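Local coordinates for similar to yteR (Bacilus subtilis) (Clostridium acetobutylicum, PDB 4WU0), which probably hydrolyses unsaturated rhamnogalacturonan fragments released from pectin, as a glycoside hydrolase of family GH105 related to YteR, at residues 84-89 against 93-98; 75-80 against 103-108; 97-102 against 140-145; 21-26 against 62-67. One frame throughout, in Å; residues are numbered along the deposited sequence.

How the contacts relate
All four contacts lie within the glycoside hydrolase family 88 region of a mainly helical chain, as expected of the (alpha/alpha)6 barrel of this family. Contact 4 comes first along the sequence, joining the loops before helices 25-41 and 80-90. Contacts 1, 2 and 3 all use helix 93-108: contact 1 pairs its start with helix 80-90, contact 3 its middle with helix 129-146, contact 2 its end with the loop 75-80. The centres of contacts 2 and 3 are about 8 Å apart, those of contacts 1 and 2 about 15 Å. Helix 93-108 is thus held along its length, and contact 4 joins contact 2 through hydrogen bonds from Trp23 and Tyr67.

Contact 1: 84-89 against 93-98; sequences ITLFKE and EKYRKA
A helical hairpin, of the kind repeated round an (alpha/alpha)6 barrel, brings Phe87 and Leu86 of helix 80-90 against Arg96 and Tyr95 of helix 93-108. Over these short segments the axes approach to 8.6 Å and run roughly antiparallel, at 147°. Two CH-pi contacts, one offered by each helix, carry the contact. Leu86 lays its CB over the centre of the Tyr95 ring, 3.8 Å from the centroid, while its CD1 reaches Tyr95 CE1 at 3.8 Å. Lys94 CG lies more loosely over the opposite face of that ring, toward its rim. Phe87 carries its CG anti to the backbone N (chi1 -179°), which swings the ring across to Arg96; there Arg96 CB sits over one face, 3.6 Å from Phe87 CE1. The arginine chain then bends at chi2 (70°), and CD comes within 4.0 Å of Phe87 CE2. Its guanidinium leaves this pair behind: NH1 bonds to Tyr142 OH, and the group makes a cation-pi contact with Phe146, both on helix 129-146. Between the two rings, Phe87 CB and Tyr95 CB close the seam at 4.1 Å. Arginine suits the place because its methylene carbons can cover an aromatic face while its guanidinium finds partners further out; the join between the two helices therefore rests on dispersion and CH-pi attraction, with the polar end serving a third helix.

Contact 2: 75-80 against 103-108; sequences DHLNNG and RKQIDN
The loop that leads into helix 80-90 is packed here against the last turns of helix 93-108, with Leu77 set between Gln105 and Ile106. Each methyl of the leucine has its own neighbour. CD2 meets the amide end of Gln105, 3.7 Å from OE1, and CD1 touches Ile106 CG1 at 4.0 Å. A Leu77 chi1 of -59° points CG at the helix, and chi2 near 180° spreads the methyls to the two residues. A branched aliphatic chain fits, since one prong can lie on the isoleucine and the other over the face of the flat amide. Gln105 is extended beyond CG, and this length lays the amide against the leucine, with its polar atoms turned to partners outside the two segments. OE1 receives a hydrogen bond from Tyr67 OH, and NE2 bonds to His109 ND1, so both ends of the buried amide are satisfied and its rotation is probably fixed. His76 adds a looser touch, CB standing 4.4 Å from Gln105 OE1. Further round the helix, Arg103 NH1 makes a weak hydrogen bond, part of a salt bridge, to Asp107 OD1 at 2.8 Å, one turn on. In the loop, residues 77-80 form a type I beta turn, closed by Gly80 N to Leu77 O at 3.0 Å, through which the chain enters helix 80-90. Such a loop laid against the end of a neighbouring helix is in keeping with the helix-linking loops of an (alpha/alpha)6 barrel.

Contact 3: 97-102 against 140-145; sequences KALINL and AKYVKE
Leu99 and Ile100 bring helix 93-108 up to Tyr142, which reaches over from helix 129-146. Leu99 touches the tyrosine ring in two ways: its carbonyl O lies 3.7 Å from Tyr142 CE2, and its CB stands 4.1 Å from the same carbon. The oxygen approaches CE2 obliquely, in van der Waals range. Beyond CB the leucine packs on Leu83 and Ile84 of helix 80-90, a suitable task for a branched apolar chain where three helices of the (alpha/alpha)6 barrel meet. Next in sequence, Ile100 comes only to the hydroxyl end of the tyrosine, with both CA and CG1 at 4.3 Å from Tyr142 OH. Tyr142 spans the gap because its CG is anti to the backbone N (chi1 -173°), extending the ring from one helix towards the other; the nearest CA atoms across the two segments, those of Leu99 and Tyr142, are 8.3 Å apart. A tyrosine serves well here: the ring fills the space between backbones, and the hydroxyl at its far end has a polar partner in Arg96 NH1, one turn before Ile100 on the same helix. Beside it, Arg103 CB packs against the hydroxyl-bearing end of the ring.

Contact 4: 21-26 against 62-67; sequences DHWGYE and GTINGY
A chi1 of -179° carries the Trp23 indole away from its own backbone N towards the loop 62-67, where Ile64 CG2, likewise opposite its N, lies over the six-membered ring. These loops join helices of the (alpha/alpha)6 barrel: Trp23 is the centre of an inverse gamma turn just before helix 25-41, and residues 64-67 make a type II beta turn. Ile64 CG2 lies 3.5 Å from the centroid of the six-membered ring, only 9° off its normal, a close CH-pi contact. On the same face, Tyr67 CB stands 4.3 Å from the centroid of the five-membered ring, so the turn covers the indole with two aliphatic carbons. The tyrosine ring itself meets the indole obliquely, planes 59° apart, with Tyr67 CD1 at 3.9 Å from Trp23 NE1. The indole N-H looks past this contact, Trp23 NE1 bonding to His76 O, while the Tyr67 hydroxyl goes on to Gln105. Gly66, whose positive phi suits the third position of the turn, brings its carbonyl O to 3.6 Å from Trp23 CB. One water bridges the backbones, accepting from Trp23 N at 2.9 Å and donating to Gly66 O at 2.7 Å.

Contact 1: 84-89 against 93-98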
loop_
_atom_site.group_PDB
_atom_site.type_symbol
_atom_site.label_atom_id
_atom_site.label_comp_id
_atom_site.label_asym_id
_atom_site.label_seq_id
_atom_site.Cartn_x
_atom_site.Cartn_y
_atom_site.Cartn_z
ATOM N N ILE A 84 1.271 10.607 12.019
ATOM C CA ILE A 84 2.610 10.610 12.598
ATOM C C ILE A 84 3.433 11.729 11.996
ATOM O O ILE A 84 4.112 12.480 12.711
ATOM C CB ILE A 84 3.304 9.243 12.457
ATOM C CG1 ILE A 84 2.538 8.205 13.265
ATOM C CG2 ILE A 84 4.757 9.300 12.944
ATOM C CD1 ILE A 84 2.972 6.770 13.016
ATOM N N THR A 85 3.382 11.836 10.673
ATOM C CA THR A 85 4.135 12.857 9.968
ATOM C C THR A 85 3.700 14.249 10.420
ATOM O O THR A 85 4.535 15.115 10.694
ATOM C CB THR A 85 3.935 12.662 8.466
ATOM O OG1 THR A 85 4.502 11.394 8.104
ATOM C CG2 THR A 85 4.579 13.783 7.659
ATOM N N LEU A 86 2.400 14.458 10.534
ATOM C CA LEU A 86 1.896 15.762 10.948
ATOM C C LEU A 86 2.256 16.070 12.394
ATOM O O LEU A 86 2.557 17.223 12.723
ATOM C CB LEU A 86 0.388 15.857 10.765
ATOM C CG LEU A 86 -0.111 16.035 9.334
ATOM C CD1 LEU A 86 -1.600 15.751 9.237
ATOM C CD2 LEU A 86 0.199 17.439 8.837
ATOM N N PHE A 87 2.211 15.064 13.267
ATOM C CA PHE A 87 2.576 15.304 14.660
ATOM C C PHE A 87 4.051 15.687 14.765
ATOM O O PHE A 87 4.407 16.600 15.513
ATOM C CB PHE A 87 2.287 14.101 15.553
ATOM C CG PHE A 87 2.643 14.345 16.999
ATOM C CD1 PHE A 87 1.990 15.328 17.718
ATOM C CD2 PHE A 87 3.625 13.611 17.621
ATOM C CE1 PHE A 87 2.320 15.578 19.050
ATOM C CE2 PHE A 87 3.953 13.848 18.949
ATOM C CZ PHE A 87 3.298 14.823 19.656
ATOM N N LYS A 88 4.905 14.994 14.017
ATOM C CA LYS A 88 6.334 15.296 14.035
ATOM C C LYS A 88 6.619 16.692 13.470
ATOM O O LYS A 88 7.479 17.418 13.992
ATOM C CB LYS A 88 7.140 14.222 13.291
ATOM C CG LYS A 88 7.109 12.833 13.964
ATOM C CD LYS A 88 7.900 11.775 13.170
ATOM C CE LYS A 88 9.409 12.012 13.216
ATOM N NZ LYS A 88 9.915 12.101 14.623
ATOM N N GLU A 89 5.904 17.063 12.416
ATOM C CA GLU A 89 6.114 18.352 11.766
ATOM C C GLU A 89 5.551 19.533 12.558
ATOM O O GLU A 89 6.183 20.580 12.610
ATOM C CB GLU A 89 5.524 18.365 10.353
ATOM C CG GLU A 89 5.689 19.693 9.604
ATOM C CD GLU A 89 7.138 20.058 9.297
ATOM O OE1 GLU A 89 7.424 21.277 9.196
ATOM O OE2 GLU A 89 7.977 19.133 9.137
ATOM N N GLU A 93 -1.302 18.741 19.369
ATOM C CA GLU A 93 -1.756 17.660 20.233
ATOM C C GLU A 93 -2.897 16.832 19.627
ATOM O O GLU A 93 -2.996 15.636 19.896
ATOM C CB GLU A 93 -2.155 18.223 21.606
ATOM C CG GLU A 93 -2.460 17.159 22.677
ATOM C CD GLU A 93 -1.289 16.208 22.961
ATOM O OE1 GLU A 93 -0.144 16.489 22.538
ATOM O OE2 GLU A 93 -1.529 15.167 23.616
ATOM N N LYS A 94 -3.749 17.445 18.804
ATOM C CA LYS A 94 -4.904 16.716 18.302
ATOM C C LYS A 94 -4.456 15.532 17.451
ATOM O O LYS A 94 -5.135 14.513 17.395
ATOM C CB LYS A 94 -5.872 17.626 17.527
ATOM C CG LYS A 94 -5.431 18.073 16.130
ATOM C CD LYS A 94 -6.547 18.923 15.528
ATOM C CE LYS A 94 -6.424 19.106 14.017
ATOM N NZ LYS A 94 -7.680 19.711 13.433
ATOM N N TYR A 95 -3.300 15.652 16.798
ATOM C CA TYR A 95 -2.810 14.556 15.980
ATOM C C TYR A 95 -2.365 13.399 16.876
ATOM O O TYR A 95 -2.597 12.234 16.570
ATOM C CB TYR A 95 -1.639 15.006 15.102
ATOM C CG TYR A 95 -1.987 16.083 14.105
ATOM C CD1 TYR A 95 -3.118 15.983 13.305
ATOM C CD2 TYR A 95 -1.188 17.203 13.967
ATOM C CE1 TYR A 95 -3.435 16.962 12.397
ATOM C CE2 TYR A 95 -1.491 18.187 13.053
ATOM C CZ TYR A 95 -2.614 18.071 12.273
ATOM O OH TYR A 95 -2.910 19.076 11.363
ATOM N N ARG A 96 -1.689 13.726 17.965
ATOM C CA ARG A 96 -1.255 12.707 18.906
ATOM C C ARG A 96 -2.460 12.015 19.539
ATOM O O ARG A 96 -2.461 10.786 19.697
ATOM C CB ARG A 96 -0.364 13.306 19.982
ATOM C CG ARG A 96 0.137 12.308 20.997
ATOM C CD ARG A 96 1.148 11.361 20.407
ATOM N NE ARG A 96 1.574 10.371 21.401
ATOM C CZ ARG A 96 1.250 9.078 21.394
ATOM N NH1 ARG A 96 0.492 8.567 20.430
ATOM N NH2 ARG A 96 1.691 8.289 22.368
ATOM N N LYS A 97 -3.504 12.776 19.874
ATOM C CA LYS A 97 -4.686 12.162 20.484
ATOM C C LYS A 97 -5.383 11.238 19.491
ATOM O O LYS A 97 -5.860 10.179 19.861
ATOM C CB LYS A 97 -5.663 13.221 20.996
ATOM C CG LYS A 97 -5.176 13.965 22.218
ATOM C CD LYS A 97 -6.150 15.074 22.580
ATOM C CE LYS A 97 -5.745 15.801 23.845
ATOM N NZ LYS A 97 -6.514 17.063 23.961
ATOM N N ALA A 98 -5.441 11.654 18.232
ATOM C CA ALA A 98 -6.007 10.821 17.174
ATOM C C ALA A 98 -5.206 9.530 17.007
ATOM O O ALA A 98 -5.766 8.444 16.829
ATOM C CB ALA A 98 -6.071 11.611 15.848
#

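Contact 2: 75-80 against 103-108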
loop_
_atom_site.group_PDB
_atom_site.type_symbol
_atom_site.label_atom_id
_atom_site.label_comp_id
_atom_site.label_asym_id
_atom_site.label_seq_id
_atom_site.Cartn_x
_atom_site.Cartn_y
_atom_site.Cartn_z
ATOM N N ASP A 75 -8.186 -1.350 7.375
ATOM C CA ASP A 75 -7.975 -0.222 6.448
ATOM C C ASP A 75 -7.955 1.089 7.189
ATOM O O ASP A 75 -7.269 2.031 6.768
ATOM C CB ASP A 75 -9.056 -0.102 5.371
ATOM C CG ASP A 75 -9.006 -1.193 4.341
ATOM O OD1 ASP A 75 -7.977 -1.875 4.208
ATOM O OD2 ASP A 75 -10.020 -1.376 3.649
ATOM N N HIS A 76 -8.727 1.171 8.272
ATOM C CA HIS A 76 -8.869 2.415 9.027
ATOM C C HIS A 76 -7.620 2.840 9.787
ATOM O O HIS A 76 -7.580 3.956 10.301
ATOM C CB HIS A 76 -10.021 2.296 10.020
ATOM C CG HIS A 76 -11.359 2.414 9.385
ATOM N ND1 HIS A 76 -11.520 2.572 8.028
ATOM C CD2 HIS A 76 -12.602 2.426 9.914
ATOM C CE1 HIS A 76 -12.808 2.670 7.748
ATOM N NE2 HIS A 76 -13.483 2.586 8.875
ATOM N N LEU A 77 -6.595 1.990 9.844
ATOM C CA LEU A 77 -5.328 2.350 10.476
ATOM C C LEU A 77 -4.358 3.077 9.550
ATOM O O LEU A 77 -3.448 3.754 10.012
ATOM C CB LEU A 77 -4.646 1.114 11.068
ATOM C CG LEU A 77 -5.488 0.399 12.122
ATOM C CD1 LEU A 77 -4.710 -0.789 12.653
ATOM C CD2 LEU A 77 -5.898 1.309 13.273
ATOM N N ASN A 78 -4.529 2.934 8.246
ATOM C CA ASN A 78 -3.504 3.443 7.347
ATOM C C ASN A 78 -3.257 4.946 7.483
ATOM O O ASN A 78 -2.126 5.402 7.382
ATOM C CB ASN A 78 -3.824 3.161 5.900
ATOM C CG ASN A 78 -2.603 3.370 5.021
ATOM O OD1 ASN A 78 -1.590 2.710 5.213
ATOM N ND2 ASN A 78 -2.664 4.319 4.110
ATOM N N ASN A 79 -4.325 5.704 7.692
ATOM C CA ASN A 79 -4.229 7.155 7.764
ATOM C C ASN A 79 -3.521 7.632 9.041
ATOM O O ASN A 79 -3.197 8.793 9.171
ATOM C CB ASN A 79 -5.613 7.784 7.622
ATOM C CG ASN A 79 -6.166 7.683 6.227
ATOM O OD1 ASN A 79 -5.458 7.367 5.268
ATOM N ND2 ASN A 79 -7.448 7.970 6.091
ATOM N N GLY A 80 -3.234 6.717 9.964
ATOM C CA GLY A 80 -2.371 7.051 11.066
ATOM C C GLY A 80 -0.952 7.418 10.641
ATOM O O GLY A 80 -0.249 8.139 11.343
ATOM N N ARG A 103 -4.349 3.635 17.845
ATOM C CA ARG A 103 -3.554 2.602 18.489
ATOM C C ARG A 103 -4.415 1.705 19.377
ATOM O O ARG A 103 -4.132 0.509 19.524
ATOM C CB ARG A 103 -2.411 3.241 19.284
ATOM C CG ARG A 103 -1.630 2.283 20.161
ATOM C CD ARG A 103 -0.893 1.239 19.363
ATOM N NE ARG A 103 -0.123 0.363 20.232
ATOM C CZ ARG A 103 -0.643 -0.651 20.918
ATOM N NH1 ARG A 103 -1.946 -0.925 20.831
ATOM N NH2 ARG A 103 0.131 -1.409 21.677
ATOM N N LYS A 104 -5.454 2.279 19.984
ATOM C CA LYS A 104 -6.363 1.502 20.827
ATOM C C LYS A 104 -7.053 0.371 20.036
ATOM O O LYS A 104 -7.392 -0.651 20.599
ATOM C CB LYS A 104 -7.382 2.425 21.511
ATOM C CG LYS A 104 -8.406 1.733 22.391
ATOM C CD LYS A 104 -7.735 0.917 23.463
ATOM C CE LYS A 104 -8.724 0.328 24.461
ATOM N NZ LYS A 104 -8.092 -0.765 25.241
ATOM N N GLN A 105 -7.244 0.539 18.736
ATOM C CA GLN A 105 -7.835 -0.533 17.930
ATOM C C GLN A 105 -6.982 -1.804 17.963
ATOM O O GLN A 105 -7.492 -2.914 17.979
ATOM C CB GLN A 105 -8.010 -0.081 16.481
ATOM C CG GLN A 105 -8.770 -1.088 15.639
ATOM C CD GLN A 105 -9.057 -0.596 14.231
ATOM O OE1 GLN A 105 -9.398 0.566 14.012
ATOM N NE2 GLN A 105 -8.933 -1.504 13.264
ATOM N N ILE A 106 -5.668 -1.621 17.978
ATOM C CA ILE A 106 -4.741 -2.738 17.965
ATOM C C ILE A 106 -4.858 -3.591 19.216
ATOM O O ILE A 106 -4.596 -4.793 19.175
ATOM C CB ILE A 106 -3.303 -2.226 17.697
ATOM C CG1 ILE A 106 -3.231 -1.753 16.256
ATOM C CG2 ILE A 106 -2.266 -3.314 17.932
ATOM C CD1 ILE A 106 -1.982 -0.931 15.906
ATOM N N ASP A 107 -5.281 -2.987 20.322
ATOM C CA ASP A 107 -5.435 -3.717 21.579
ATOM C C ASP A 107 -6.284 -4.979 21.454
ATOM O O ASP A 107 -5.910 -6.035 21.975
ATOM C CB ASP A 107 -6.057 -2.824 22.656
ATOM C CG ASP A 107 -5.134 -1.717 23.111
ATOM O OD1 ASP A 107 -3.980 -1.675 22.666
ATOM O OD2 ASP A 107 -5.554 -0.905 23.958
ATOM N N ASN A 108 -7.426 -4.872 20.775
ATOM C CA ASN A 108 -8.374 -5.975 20.726
ATOM C C ASN A 108 -8.782 -6.362 19.313
ATOM O O ASN A 108 -9.697 -7.159 19.139
ATOM C CB ASN A 108 -9.631 -5.616 21.524
ATOM C CG ASN A 108 -9.341 -5.383 22.999
ATOM O OD1 ASN A 108 -8.808 -6.254 23.675
ATOM N ND2 ASN A 108 -9.659 -4.190 23.485
#

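Contact 3: 97-102 against 140-145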
loop_
_atom_site.group_PDB
_atom_site.type_symbol
_atom_site.label_atom_id
_atom_site.label_comp_id
_atom_site.label_asym_id
_atom_site.label_seq_id
_atom_site.Cartn_x
_atom_site.Cartn_y
_atom_site.Cartn_z
ATOM N N LYS A 97 -3.504 12.776 19.874
ATOM C CA LYS A 97 -4.686 12.162 20.484
ATOM C C LYS A 97 -5.383 11.238 19.491
ATOM O O LYS A 97 -5.860 10.179 19.861
ATOM C CB LYS A 97 -5.663 13.221 20.996
ATOM C CG LYS A 97 -5.176 13.965 22.218
ATOM C CD LYS A 97 -6.150 15.074 22.580
ATOM C CE LYS A 97 -5.745 15.801 23.845
ATOM N NZ LYS A 97 -6.514 17.063 23.961
ATOM N N ALA A 98 -5.441 11.654 18.232
ATOM C CA ALA A 98 -6.007 10.821 17.174
ATOM C C ALA A 98 -5.206 9.530 17.007
ATOM O O ALA A 98 -5.766 8.444 16.829
ATOM C CB ALA A 98 -6.071 11.611 15.848
ATOM N N LEU A 99 -3.895 9.638 17.128
ATOM C CA LEU A 99 -3.020 8.476 17.035
ATOM C C LEU A 99 -3.264 7.509 18.188
ATOM O O LEU A 99 -3.259 6.294 17.987
ATOM C CB LEU A 99 -1.558 8.925 16.986
ATOM C CG LEU A 99 -1.126 9.391 15.583
ATOM C CD1 LEU A 99 0.145 10.222 15.636
ATOM C CD2 LEU A 99 -0.946 8.183 14.679
ATOM N N ILE A 100 -3.479 8.047 19.385
ATOM C CA ILE A 100 -3.793 7.218 20.542
ATOM C C ILE A 100 -5.089 6.459 20.272
ATOM O O ILE A 100 -5.208 5.277 20.598
ATOM C CB ILE A 100 -3.912 8.069 21.820
ATOM C CG1 ILE A 100 -2.518 8.510 22.258
ATOM C CG2 ILE A 100 -4.607 7.296 22.942
ATOM C CD1 ILE A 100 -2.524 9.727 23.163
ATOM N N ASN A 101 -6.061 7.128 19.659
ATOM C CA ASN A 101 -7.334 6.480 19.366
ATOM C C ASN A 101 -7.166 5.339 18.368
ATOM O O ASN A 101 -7.760 4.278 18.534
ATOM C CB ASN A 101 -8.378 7.501 18.871
ATOM C CG ASN A 101 -8.831 8.451 19.965
ATOM O OD1 ASN A 101 -8.859 8.092 21.151
ATOM N ND2 ASN A 101 -9.183 9.680 19.578
ATOM N N LEU A 102 -6.346 5.533 17.335
ATOM C CA LEU A 102 -6.108 4.468 16.383
ATOM C C LEU A 102 -5.345 3.320 17.024
ATOM O O LEU A 102 -5.656 2.159 16.785
ATOM C CB LEU A 102 -5.315 4.987 15.177
ATOM C CG LEU A 102 -6.064 5.993 14.302
ATOM C CD1 LEU A 102 -5.095 6.575 13.271
ATOM C CD2 LEU A 102 -7.276 5.367 13.597
ATOM N N ALA A 140 4.117 -0.574 12.880
ATOM C CA ALA A 140 5.570 -0.423 12.932
ATOM C C ALA A 140 6.005 1.033 13.032
ATOM O O ALA A 140 6.887 1.378 13.817
ATOM C CB ALA A 140 6.221 -1.089 11.708
ATOM N N LYS A 141 5.405 1.898 12.215
ATOM C CA LYS A 141 5.729 3.318 12.281
ATOM C C LYS A 141 5.346 3.899 13.637
ATOM O O LYS A 141 6.060 4.731 14.180
ATOM C CB LYS A 141 5.074 4.069 11.123
ATOM C CG LYS A 141 5.643 3.614 9.767
ATOM C CD LYS A 141 4.940 4.244 8.597
ATOM C CE LYS A 141 5.696 3.955 7.295
ATOM N NZ LYS A 141 7.029 4.638 7.246
ATOM N N TYR A 142 4.226 3.449 14.192
ATOM C CA TYR A 142 3.782 3.938 15.479
ATOM C C TYR A 142 4.783 3.522 16.561
ATOM O O TYR A 142 5.170 4.326 17.409
ATOM C CB TYR A 142 2.398 3.376 15.802
ATOM C CG TYR A 142 1.790 3.957 17.052
ATOM C CD1 TYR A 142 2.111 3.445 18.295
ATOM C CD2 TYR A 142 0.915 5.023 16.993
ATOM C CE1 TYR A 142 1.571 3.981 19.446
ATOM C CE2 TYR A 142 0.378 5.549 18.123
ATOM C CZ TYR A 142 0.722 5.051 19.346
ATOM O OH TYR A 142 0.166 5.600 20.482
ATOM N N VAL A 143 5.195 2.261 16.530
ATOM C CA VAL A 143 6.121 1.759 17.558
ATOM C C VAL A 143 7.458 2.485 17.495
ATOM O O VAL A 143 8.050 2.790 18.531
ATOM C CB VAL A 143 6.335 0.230 17.401
ATOM C CG1 VAL A 143 7.471 -0.293 18.285
ATOM C CG2 VAL A 143 5.027 -0.500 17.679
ATOM N N LYS A 144 7.942 2.741 16.285
ATOM C CA LYS A 144 9.182 3.495 16.082
ATOM C C LYS A 144 9.121 4.833 16.814
ATOM O O LYS A 144 10.088 5.246 17.446
ATOM C CB LYS A 144 9.427 3.725 14.586
ATOM C CG LYS A 144 10.705 4.520 14.216
ATOM C CD LYS A 144 11.946 3.748 14.628
ATOM C CE LYS A 144 13.219 4.258 13.955
ATOM N NZ LYS A 144 13.415 5.713 14.148
ATOM N N GLU A 145 7.974 5.493 16.746
ATOM C CA GLU A 145 7.827 6.817 17.343
ATOM C C GLU A 145 7.457 6.819 18.826
ATOM O O GLU A 145 7.951 7.663 19.587
ATOM C CB GLU A 145 6.794 7.630 16.528
ATOM C CG GLU A 145 6.645 9.093 16.955
ATOM C CD GLU A 145 7.883 9.953 16.666
ATOM O OE1 GLU A 145 8.697 9.590 15.777
ATOM O OE2 GLU A 145 8.039 10.995 17.351
#

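Contact 4: 21-26 against 62-67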
loop_
_atom_site.group_PDB
_atom_site.type_symbol
_atom_site.label_atom_id
_atom_site.label_comp_id
_atom_site.label_asym_id
_atom_site.label_seq_id
_atom_site.Cartn_x
_atom_site.Cartn_y
_atom_site.Cartn_z
ATOM N N ASP A 21 -14.016 12.537 1.549
ATOM C CA ASP A 21 -15.411 12.080 1.587
ATOM C C ASP A 21 -15.665 10.868 2.474
ATOM O O ASP A 21 -16.820 10.526 2.753
ATOM C CB ASP A 21 -15.990 11.867 0.177
ATOM C CG ASP A 21 -15.323 10.763 -0.590
ATOM O OD1 ASP A 21 -14.282 10.252 -0.131
ATOM O OD2 ASP A 21 -15.833 10.438 -1.698
ATOM N N HIS A 22 -14.594 10.250 2.958
ATOM C CA HIS A 22 -14.699 9.181 3.956
ATOM C C HIS A 22 -13.311 8.953 4.521
ATOM O O HIS A 22 -12.350 9.471 3.975
ATOM C CB HIS A 22 -15.286 7.891 3.361
ATOM C CG HIS A 22 -14.352 7.135 2.464
ATOM N ND1 HIS A 22 -14.048 7.546 1.186
ATOM C CD2 HIS A 22 -13.709 5.957 2.637
ATOM C CE1 HIS A 22 -13.214 6.682 0.631
ATOM N NE2 HIS A 22 -12.995 5.707 1.490
ATOM N N TRP A 23 -13.194 8.198 5.613
ATOM C CA TRP A 23 -11.881 7.909 6.188
ATOM C C TRP A 23 -11.249 6.794 5.366
ATOM O O TRP A 23 -11.277 5.618 5.739
ATOM C CB TRP A 23 -12.052 7.520 7.655
ATOM C CG TRP A 23 -10.830 7.203 8.450
ATOM C CD1 TRP A 23 -10.500 5.988 8.979
ATOM C CD2 TRP A 23 -9.802 8.116 8.874
ATOM N NE1 TRP A 23 -9.326 6.086 9.697
ATOM C CE2 TRP A 23 -8.885 7.380 9.656
ATOM C CE3 TRP A 23 -9.574 9.480 8.672
ATOM C CZ2 TRP A 23 -7.744 7.960 10.228
ATOM C CZ3 TRP A 23 -8.439 10.052 9.224
ATOM C CH2 TRP A 23 -7.532 9.284 10.003
ATOM N N GLY A 24 -10.734 7.177 4.211
ATOM C CA GLY A 24 -10.194 6.241 3.256
ATOM C C GLY A 24 -8.689 6.119 3.309
ATOM O O GLY A 24 -7.996 7.117 3.260
ATOM N N TYR A 25 -8.203 4.886 3.412
ATOM C CA TYR A 25 -6.762 4.617 3.470
ATOM C C TYR A 25 -6.001 5.233 2.317
ATOM O O TYR A 25 -4.842 5.625 2.483
ATOM C CB TYR A 25 -6.497 3.097 3.470
ATOM C CG TYR A 25 -6.920 2.368 2.202
ATOM C CD1 TYR A 25 -8.149 1.741 2.120
ATOM C CD2 TYR A 25 -6.083 2.296 1.104
ATOM C CE1 TYR A 25 -8.537 1.057 0.973
ATOM C CE2 TYR A 25 -6.478 1.636 -0.068
ATOM C CZ TYR A 25 -7.698 1.009 -0.117
ATOM O OH TYR A 25 -8.080 0.330 -1.266
ATOM N N GLU A 26 -6.635 5.338 1.151
ATOM C CA GLU A 26 -5.932 5.817 -0.028
ATOM C C GLU A 26 -5.693 7.317 0.040
ATOM O O GLU A 26 -4.857 7.853 -0.679
ATOM C CB GLU A 26 -6.678 5.414 -1.322
ATOM C CG GLU A 26 -8.026 6.062 -1.564
ATOM C CD GLU A 26 -9.203 5.318 -0.953
ATOM O OE1 GLU A 26 -9.055 4.693 0.117
ATOM O OE2 GLU A 26 -10.305 5.364 -1.560
ATOM N N GLY A 62 -9.240 15.238 19.135
ATOM C CA GLY A 62 -8.571 14.031 18.691
ATOM C C GLY A 62 -9.455 12.921 18.163
ATOM O O GLY A 62 -8.942 11.920 17.651
ATOM N N THR A 63 -10.777 13.072 18.249
ATOM C CA THR A 63 -11.664 12.090 17.629
ATOM C C THR A 63 -11.615 12.236 16.107
ATOM O O THR A 63 -11.271 13.307 15.589
ATOM C CB THR A 63 -13.093 12.237 18.142
ATOM O OG1 THR A 63 -13.541 13.567 17.873
ATOM C CG2 THR A 63 -13.141 11.958 19.644
ATOM N N ILE A 64 -11.953 11.160 15.400
ATOM C CA ILE A 64 -11.781 11.086 13.954
ATOM C C ILE A 64 -13.135 10.887 13.279
ATOM O O ILE A 64 -13.844 9.909 13.509
ATOM C CB ILE A 64 -10.809 9.955 13.574
ATOM C CG1 ILE A 64 -9.526 10.093 14.401
ATOM C CG2 ILE A 64 -10.552 9.972 12.090
ATOM C CD1 ILE A 64 -8.560 8.927 14.250
ATOM N N ASN A 65 -13.503 11.840 12.448
ATOM C CA ASN A 65 -14.754 11.751 11.715
ATOM C C ASN A 65 -14.688 10.651 10.673
ATOM O O ASN A 65 -13.767 10.631 9.870
ATOM C CB ASN A 65 -15.052 13.085 11.054
ATOM C CG ASN A 65 -15.160 14.212 12.066
ATOM O OD1 ASN A 65 -15.882 14.097 13.069
ATOM N ND2 ASN A 65 -14.452 15.317 11.803
ATOM N N GLY A 66 -15.658 9.735 10.708
ATOM C CA GLY A 66 -15.707 8.650 9.741
ATOM C C GLY A 66 -14.984 7.389 10.185
ATOM O O GLY A 66 -14.939 6.407 9.454
ATOM N N TYR A 67 -14.443 7.420 11.394
ATOM C CA TYR A 67 -13.745 6.279 11.984
ATOM C C TYR A 67 -14.578 5.691 13.101
ATOM O O TYR A 67 -15.096 6.432 13.926
ATOM C CB TYR A 67 -12.416 6.750 12.547
ATOM C CG TYR A 67 -11.680 5.695 13.339
ATOM C CD1 TYR A 67 -11.217 4.540 12.724
ATOM C CD2 TYR A 67 -11.460 5.850 14.695
ATOM C CE1 TYR A 67 -10.537 3.576 13.438
ATOM C CE2 TYR A 67 -10.786 4.894 15.427
ATOM C CZ TYR A 67 -10.321 3.753 14.798
ATOM O OH TYR A 67 -9.659 2.798 15.545
HETATM O O HOH W 1 -15.436 6.754 6.816
#